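Local coordinates for protein ethylbenzene dehydrogenase alpha-subunit (Aromatoleum aromaticum, PDB 2IVF) that belongs to the molybdopterin oxidoreductase family and carries a molybdenum atom, two pterin-guanine dinucleotide ligands and an iron/sulfur cluster, at residues 181-195 against 593-607. Residues are numbered along the deposited sequence; the frame is centred on the assembly and turned at random.
With MD1 (phosphoric acid 4-(2-amino-4-oxo-3,4,5,6,-tetrahydro-pteridin-6-yl)-2-hydroxy-3,4-dimercapto-but-3-en-yl ester guanylate ester), chain N; ACT (acetate ion), chain E.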
loop_
_atom_site.group_PDB
_atom_site.type_symbol
_atom_site.label_atom_id
_atom_site.label_comp_id
_atom_site.label_asym_id
_atom_site.label_seq_id
_atom_site.Cartn_x
_atom_site.Cartn_y
_atom_site.Cartn_z
ATOM N N GLN A 181 -8.352 12.112 41.540
ATOM C CA GLN A 181 -7.943 13.373 40.912
ATOM C C GLN A 181 -8.873 13.955 39.841
ATOM O O GLN A 181 -8.461 14.844 39.084
ATOM C CB GLN A 181 -6.578 13.175 40.260
ATOM C CG GLN A 181 -6.571 12.219 39.072
ATOM C CD GLN A 181 -5.234 12.149 38.406
ATOM O OE1 GLN A 181 -4.374 13.001 38.638
ATOM N NE2 GLN A 181 -5.035 11.132 37.549
ATOM N N GLY A 182 -10.106 13.467 39.762
ATOM C CA GLY A 182 -11.025 13.917 38.718
ATOM C C GLY A 182 -10.699 13.360 37.359
ATOM O O GLY A 182 -9.842 12.479 37.206
ATOM N N SER A 183 -11.330 13.936 36.351
ATOM C CA SER A 183 -11.391 13.336 35.067
ATOM C C SER A 183 -10.097 13.495 34.255
ATOM O O SER A 183 -9.940 12.841 33.227
ATOM C CB SER A 183 -12.613 13.894 34.322
ATOM O OG SER A 183 -12.420 15.234 33.900
ATOM N N ASP A 184 -9.175 14.358 34.699
ATOM C CA ASP A 184 -7.894 14.525 33.988
ATOM C C ASP A 184 -6.999 13.274 33.920
ATOM O O ASP A 184 -6.046 13.232 33.122
ATOM C CB ASP A 184 -7.110 15.728 34.563
ATOM C CG ASP A 184 -7.289 17.017 33.736
ATOM O OD1 ASP A 184 -8.089 17.012 32.769
ATOM O OD2 ASP A 184 -6.578 18.024 34.046
ATOM N N GLY A 185 -7.318 12.247 34.707
ATOM C CA GLY A 185 -6.526 11.013 34.727
ATOM C C GLY A 185 -6.712 10.044 33.565
ATOM O O GLY A 185 -5.903 9.121 33.399
ATOM N N PHE A 186 -7.756 10.277 32.763
ATOM C CA PHE A 186 -8.125 9.419 31.643
ATOM C C PHE A 186 -7.725 10.095 30.349
ATOM O O PHE A 186 -8.068 11.254 30.132
ATOM C CB PHE A 186 -9.644 9.170 31.612
ATOM C CG PHE A 186 -10.089 8.276 30.476
ATOM C CD1 PHE A 186 -10.102 6.912 30.642
ATOM C CD2 PHE A 186 -10.570 8.808 29.279
ATOM C CE1 PHE A 186 -10.519 6.081 29.615
ATOM C CE2 PHE A 186 -10.961 7.979 28.226
ATOM C CZ PHE A 186 -10.944 6.627 28.392
ATOM N N ILE A 187 -7.016 9.353 29.492
ATOM C CA ILE A 187 -6.553 9.856 28.224
ATOM C C ILE A 187 -6.919 8.877 27.171
ATOM O O ILE A 187 -6.502 7.728 27.225
ATOM C CB ILE A 187 -4.996 10.079 28.213
ATOM C CG1 ILE A 187 -4.621 10.943 29.404
ATOM C CG2 ILE A 187 -4.495 10.757 26.893
ATOM C CD1 ILE A 187 -3.178 11.162 29.469
ATOM N N LEU A 188 -7.746 9.315 26.228
ATOM C CA LEU A 188 -7.948 8.583 25.004
ATOM C C LEU A 188 -7.030 9.286 24.025
ATOM O O LEU A 188 -7.333 10.366 23.519
ATOM C CB LEU A 188 -9.397 8.658 24.549
ATOM C CG LEU A 188 -9.724 8.061 23.185
ATOM C CD1 LEU A 188 -9.115 6.658 22.987
ATOM C CD2 LEU A 188 -11.264 8.042 23.014
ATOM N N ASP A 189 -5.892 8.683 23.777
ATOM C CA ASP A 189 -4.817 9.388 23.084
ATOM C C ASP A 189 -5.051 9.346 21.598
ATOM O O ASP A 189 -4.787 8.336 20.978
ATOM C CB ASP A 189 -3.521 8.703 23.436
ATOM C CG ASP A 189 -2.300 9.426 22.893
ATOM O OD1 ASP A 189 -2.472 10.458 22.190
ATOM O OD2 ASP A 189 -1.177 8.950 23.180
ATOM N N ALA A 190 -5.527 10.442 21.032
ATOM C CA ALA A 190 -5.436 10.682 19.596
ATOM C C ALA A 190 -5.941 9.469 18.783
ATOM O O ALA A 190 -5.255 8.996 17.873
ATOM C CB ALA A 190 -3.934 11.089 19.177
ATOM N N PRO A 191 -7.178 8.986 19.064
ATOM C CA PRO A 191 -7.622 7.846 18.256
ATOM C C PRO A 191 -7.854 8.263 16.824
ATOM O O PRO A 191 -8.404 9.358 16.578
ATOM C CB PRO A 191 -8.977 7.461 18.896
ATOM C CG PRO A 191 -9.446 8.705 19.495
ATOM C CD PRO A 191 -8.223 9.425 19.984
ATOM N N HIS A 192 -7.449 7.398 15.881
ATOM C CA HIS A 192 -7.760 7.611 14.485
ATOM C C HIS A 192 -9.092 6.951 14.154
ATOM O O HIS A 192 -9.815 6.542 15.062
ATOM C CB HIS A 192 -6.611 7.128 13.583
ATOM C CG HIS A 192 -6.377 8.010 12.402
ATOM N ND1 HIS A 192 -7.412 8.492 11.626
ATOM C CD2 HIS A 192 -5.229 8.464 11.826
ATOM C CE1 HIS A 192 -6.917 9.257 10.665
ATOM N NE2 HIS A 192 -5.597 9.241 10.750
ATOM N N VAL A 193 -9.461 6.893 12.883
ATOM C CA VAL A 193 -10.773 6.457 12.481
ATOM C C VAL A 193 -10.694 5.043 11.898
ATOM O O VAL A 193 -11.680 4.536 11.364
ATOM C CB VAL A 193 -11.423 7.483 11.510
ATOM C CG1 VAL A 193 -12.921 7.176 11.255
ATOM C CG2 VAL A 193 -11.249 8.888 12.086
ATOM N N HIS A 194 -9.547 4.388 12.034
ATOM C CA HIS A 194 -9.343 3.132 11.316
ATOM C C HIS A 194 -10.359 2.083 11.717
ATOM O O HIS A 194 -10.664 1.199 10.933
ATOM C CB HIS A 194 -7.988 2.528 11.590
ATOM C CG HIS A 194 -6.867 3.497 11.510
ATOM N ND1 HIS A 194 -6.588 4.218 10.369
ATOM C CD2 HIS A 194 -5.949 3.863 12.430
ATOM C CE1 HIS A 194 -5.545 4.997 10.599
ATOM N NE2 HIS A 194 -5.124 4.787 11.837
ATOM N N ALA A 195 -10.779 2.122 12.979
ATOM C CA ALA A 195 -11.694 1.135 13.556
ATOM C C ALA A 195 -13.095 1.415 13.063
ATOM O O ALA A 195 -13.996 0.627 13.309
ATOM C CB ALA A 195 -11.663 1.220 15.088
ATOM N N ARG A 593 -3.927 19.958 29.160
ATOM C CA ARG A 593 -4.537 18.852 29.891
ATOM C C ARG A 593 -3.879 17.555 29.436
ATOM O O ARG A 593 -3.455 17.468 28.266
ATOM C CB ARG A 593 -6.043 18.749 29.591
ATOM C CG ARG A 593 -6.848 19.967 29.946
ATOM C CD ARG A 593 -8.341 19.775 29.707
ATOM N NE ARG A 593 -8.933 18.705 30.535
ATOM C CZ ARG A 593 -10.030 18.016 30.196
ATOM N NH1 ARG A 593 -10.687 18.290 29.066
ATOM N NH2 ARG A 593 -10.493 17.054 30.980
ATOM N N PRO A 594 -3.726 16.582 30.361
ATOM C CA PRO A 594 -3.995 16.768 31.785
ATOM C C PRO A 594 -3.168 17.896 32.369
ATOM O O PRO A 594 -2.062 18.126 31.924
ATOM C CB PRO A 594 -3.545 15.455 32.441
ATOM C CG PRO A 594 -3.317 14.490 31.376
ATOM C CD PRO A 594 -3.263 15.217 30.053
ATOM N N ALA A 595 -3.712 18.597 33.356
ATOM C CA ALA A 595 -2.984 19.682 33.968
ATOM C C ALA A 595 -1.618 19.123 34.444
ATOM O O ALA A 595 -1.520 17.946 34.829
ATOM C CB ALA A 595 -3.787 20.265 35.133
ATOM N N PRO A 596 -0.551 19.941 34.384
ATOM C CA PRO A 596 0.776 19.524 34.885
ATOM C C PRO A 596 0.831 18.940 36.286
ATOM O O PRO A 596 1.727 18.159 36.575
ATOM C CB PRO A 596 1.585 20.815 34.782
ATOM C CG PRO A 596 1.029 21.425 33.521
ATOM C CD PRO A 596 -0.467 21.282 33.770
ATOM N N ASP A 597 -0.101 19.289 37.159
ATOM C CA ASP A 597 -0.091 18.699 38.487
ATOM C C ASP A 597 -1.016 17.486 38.595
ATOM O O ASP A 597 -1.185 16.934 39.659
ATOM C CB ASP A 597 -0.410 19.747 39.564
ATOM C CG ASP A 597 -1.701 20.495 39.297
ATOM O OD1 ASP A 597 -2.429 20.176 38.322
ATOM O OD2 ASP A 597 -1.985 21.415 40.079
ATOM N N LYS A 598 -1.625 17.063 37.497
ATOM C CA LYS A 598 -2.339 15.802 37.492
ATOM C C LYS A 598 -1.392 14.728 36.924
ATOM O O LYS A 598 -0.395 15.044 36.255
ATOM C CB LYS A 598 -3.595 15.907 36.604
ATOM C CG LYS A 598 -4.593 16.989 37.041
ATOM C CD LYS A 598 -5.227 16.666 38.391
ATOM C CE LYS A 598 -6.306 17.686 38.766
ATOM N NZ LYS A 598 -6.889 17.380 40.092
ATOM N N THR A 599 -1.727 13.467 37.167
ATOM C CA THR A 599 -0.978 12.336 36.629
ATOM C C THR A 599 -1.885 11.511 35.744
ATOM O O THR A 599 -2.916 11.014 36.206
ATOM C CB THR A 599 -0.547 11.384 37.742
ATOM O OG1 THR A 599 -0.064 12.133 38.844
ATOM C CG2 THR A 599 0.522 10.447 37.252
ATOM N N PRO A 600 -1.510 11.326 34.486
ATOM C CA PRO A 600 -2.293 10.382 33.696
ATOM C C PRO A 600 -2.269 9.004 34.365
ATOM O O PRO A 600 -1.206 8.582 34.838
ATOM C CB PRO A 600 -1.561 10.329 32.354
ATOM C CG PRO A 600 -0.453 11.257 32.425
ATOM C CD PRO A 600 -0.366 11.888 33.752
ATOM N N GLN A 601 -3.427 8.342 34.453
ATOM C CA GLN A 601 -3.515 7.029 35.130
ATOM C C GLN A 601 -4.156 5.936 34.301
ATOM O O GLN A 601 -3.852 4.761 34.501
ATOM C CB GLN A 601 -4.246 7.134 36.461
ATOM C CG GLN A 601 -3.505 8.029 37.447
ATOM C CD GLN A 601 -3.684 7.624 38.866
ATOM O OE1 GLN A 601 -4.805 7.381 39.334
ATOM N NE2 GLN A 601 -2.578 7.555 39.588
ATOM N N VAL A 602 -5.064 6.325 33.413
ATOM C CA VAL A 602 -5.763 5.375 32.536
ATOM C C VAL A 602 -5.643 5.822 31.089
ATOM O O VAL A 602 -5.939 6.962 30.734
ATOM C CB VAL A 602 -7.222 5.192 32.964
ATOM C CG1 VAL A 602 -7.931 4.166 32.065
ATOM C CG2 VAL A 602 -7.273 4.760 34.390
ATOM N N TYR A 603 -5.212 4.891 30.242
ATOM C CA TYR A 603 -4.796 5.227 28.913
ATOM C C TYR A 603 -5.446 4.264 28.003
ATOM O O TYR A 603 -5.260 3.078 28.153
ATOM C CB TYR A 603 -3.283 5.128 28.819
ATOM C CG TYR A 603 -2.725 5.496 27.491
ATOM C CD1 TYR A 603 -2.616 4.536 26.468
ATOM C CD2 TYR A 603 -2.280 6.789 27.236
ATOM C CE1 TYR A 603 -2.074 4.871 25.258
ATOM C CE2 TYR A 603 -1.721 7.118 26.030
ATOM C CZ TYR A 603 -1.625 6.170 25.050
ATOM O OH TYR A 603 -1.087 6.513 23.837
ATOM N N MET A 604 -6.240 4.786 27.072
ATOM C CA MET A 604 -7.001 3.965 26.163
ATOM C C MET A 604 -6.385 4.004 24.773
ATOM O O MET A 604 -6.193 5.071 24.198
ATOM C CB MET A 604 -8.432 4.479 26.100
ATOM C CG MET A 604 -9.299 3.801 25.115
ATOM S SD MET A 604 -10.977 4.312 25.411
ATOM C CE MET A 604 -11.820 3.647 23.984
ATOM N N LEU A 605 -6.073 2.820 24.256
ATOM C CA LEU A 605 -5.573 2.641 22.883
ATOM C C LEU A 605 -6.743 2.239 22.006
ATOM O O LEU A 605 -7.373 1.194 22.229
ATOM C CB LEU A 605 -4.501 1.554 22.843
ATOM C CG LEU A 605 -3.158 1.825 23.505
ATOM C CD1 LEU A 605 -2.462 0.509 23.856
ATOM C CD2 LEU A 605 -2.315 2.652 22.541
ATOM N N LEU A 606 -7.061 3.086 21.035
ATOM C CA LEU A 606 -8.121 2.844 20.075
ATOM C C LEU A 606 -7.675 3.510 18.784
ATOM O O LEU A 606 -7.389 4.725 18.780
ATOM C CB LEU A 606 -9.431 3.457 20.546
ATOM C CG LEU A 606 -10.552 3.480 19.494
ATOM C CD1 LEU A 606 -11.017 2.046 19.094
ATOM C CD2 LEU A 606 -11.716 4.333 20.071
ATOM N N SER A 607 -7.528 2.717 17.735
ATOM C CA SER A 607 -7.043 3.216 16.440
ATOM C C SER A 607 -5.796 4.122 16.600
ATOM O O SER A 607 -5.654 5.182 15.963
ATOM C CB SER A 607 -8.163 3.917 15.675
ATOM O OG SER A 607 -9.310 3.078 15.632
HETATM P PB MD1 N . -1.878 4.983 13.926
HETATM O O3B MD1 N . -1.725 3.680 13.043
HETATM O O1B MD1 N . -3.279 5.452 13.773
HETATM O O2B MD1 N . -1.216 4.864 15.245
HETATM O O3A MD1 N . -0.965 6.001 13.121
HETATM C C10 MD1 N . -1.472 6.837 12.059
HETATM C C11 MD1 N . -0.227 7.488 11.479
HETATM O O11 MD1 N . 0.360 6.432 10.645
HETATM C C12 MD1 N . -0.606 8.642 10.589
HETATM S S12 MD1 N . -2.199 8.844 10.001
HETATM C C13 MD1 N . 0.333 9.543 10.156
HETATM S S13 MD1 N . -0.049 10.816 9.115
HETATM C C14 MD1 N . 1.749 9.491 10.587
HETATM N N15 MD1 N . 2.757 9.318 9.597
HETATM C C16 MD1 N . 4.071 9.133 9.943
HETATM C C15 MD1 N . 4.998 9.096 8.917
HETATM O O14 MD1 N . 4.655 9.238 7.713
HETATM N N17 MD1 N . 6.269 8.829 9.309
HETATM C C17 MD1 N . 6.613 8.682 10.654
HETATM N N16 MD1 N . 7.891 8.451 10.919
HETATM N N18 MD1 N . 5.691 8.773 11.626
HETATM C C20 MD1 N . 4.441 9.001 11.283
HETATM N N8 MD1 N . 3.513 9.144 12.264
HETATM C C7 MD1 N . 2.103 9.319 12.044
HETATM P PA MD1 N . -1.496 2.127 13.402
HETATM O O1A MD1 N . -2.020 1.379 12.219
HETATM O O2A MD1 N . -0.066 1.947 13.739
HETATM O "O5'" MD1 N . -2.371 1.825 14.682
HETATM C "C5'" MD1 N . -3.781 1.791 14.489
HETATM C "C4'" MD1 N . -4.330 0.558 15.077
HETATM O "O4'" MD1 N . -5.693 0.571 14.670
HETATM C "C1'" MD1 N . -6.052 -0.808 14.588
HETATM N N9 MD1 N . -7.266 -1.074 13.805
HETATM C C4 MD1 N . -8.430 -1.383 14.356
HETATM N N3 MD1 N . -8.764 -1.492 15.664
HETATM C C2 MD1 N . -10.013 -1.803 16.013
HETATM N N2 MD1 N . -10.362 -1.899 17.323
HETATM N N1 MD1 N . -10.916 -2.089 15.008
HETATM C C6 MD1 N . -10.644 -2.000 13.664
HETATM O O6 MD1 N . -11.543 -2.207 12.850
HETATM C C5 MD1 N . -9.339 -1.620 13.312
HETATM N N7 MD1 N . -8.689 -1.452 12.166
HETATM C C8 MD1 N . -7.436 -1.111 12.480
HETATM C "C2'" MD1 N . -4.857 -1.478 13.916
HETATM O "O2'" MD1 N . -4.748 -2.894 14.200
HETATM C "C3'" MD1 N . -3.662 -0.653 14.416
HETATM O "O3'" MD1 N . -2.872 -1.376 15.396
HETATM C C ACT E . -5.095 11.266 8.153
HETATM O O ACT E . -4.326 10.611 8.840
HETATM O OXT ACT E . -4.652 11.462 6.985
HETATM C CH3 ACT E . -6.384 11.774 8.699
HETATM O O HOH W 1 -5.510 5.750 21.674
HETATM O O HOH W 2 -11.557 4.546 15.348
#
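D184 and R593 form a side-on salt bridge: NE and NH2 of R593 both converge on OD1 of D184, NE at 2.9 Å on the syn lone pair, with carboxylate and guanidinium nearly coplanar. The other oxygen, OD2, takes the backbone N of A595 from above the carboxylate plane (3.0 Å), so the carboxylate's rotation is fixed. The extended Q181 side chain pairs its amide with the backbone of T599, OE1 accepting from N and NE2 donating to O, while K598 NZ reaches Q181 O. Y603 OH donates to D189 OD2 on its anti side (2.5 Å); K614 holds the other oxygen of D189, which probably favours its charged form. Strands 186-188 and 602-606 run parallel within a mixed sheet. G185 O accepts from both Q601 N and V602 N; I187 N then bonds V602 O, and I187 O receives M604 N. Where the strands part, a water bridges D189 O, M604 O and L606 N. On one face, F186 CD1 touches V602 CG1 and M604 SD lies at the ring edge, 3.8 Å from CZ, a Met-aromatic contact beneath helix 197-210. On the other, with CG1 anti to the carbonyl carbon (chi1 -53°) and the chain extended to CD1, I187 reaches P600 CB (3.4 Å) and P594 CG. Beyond the strands, H192 N bonds S607 O (2.9 Å). The pairing thus ties polar anchors at the strand starts to the MD1 pocket at their C-terminal ends, where H194 NE2 donates to phosphate oxygen O1B of MD1 (2.8 Å).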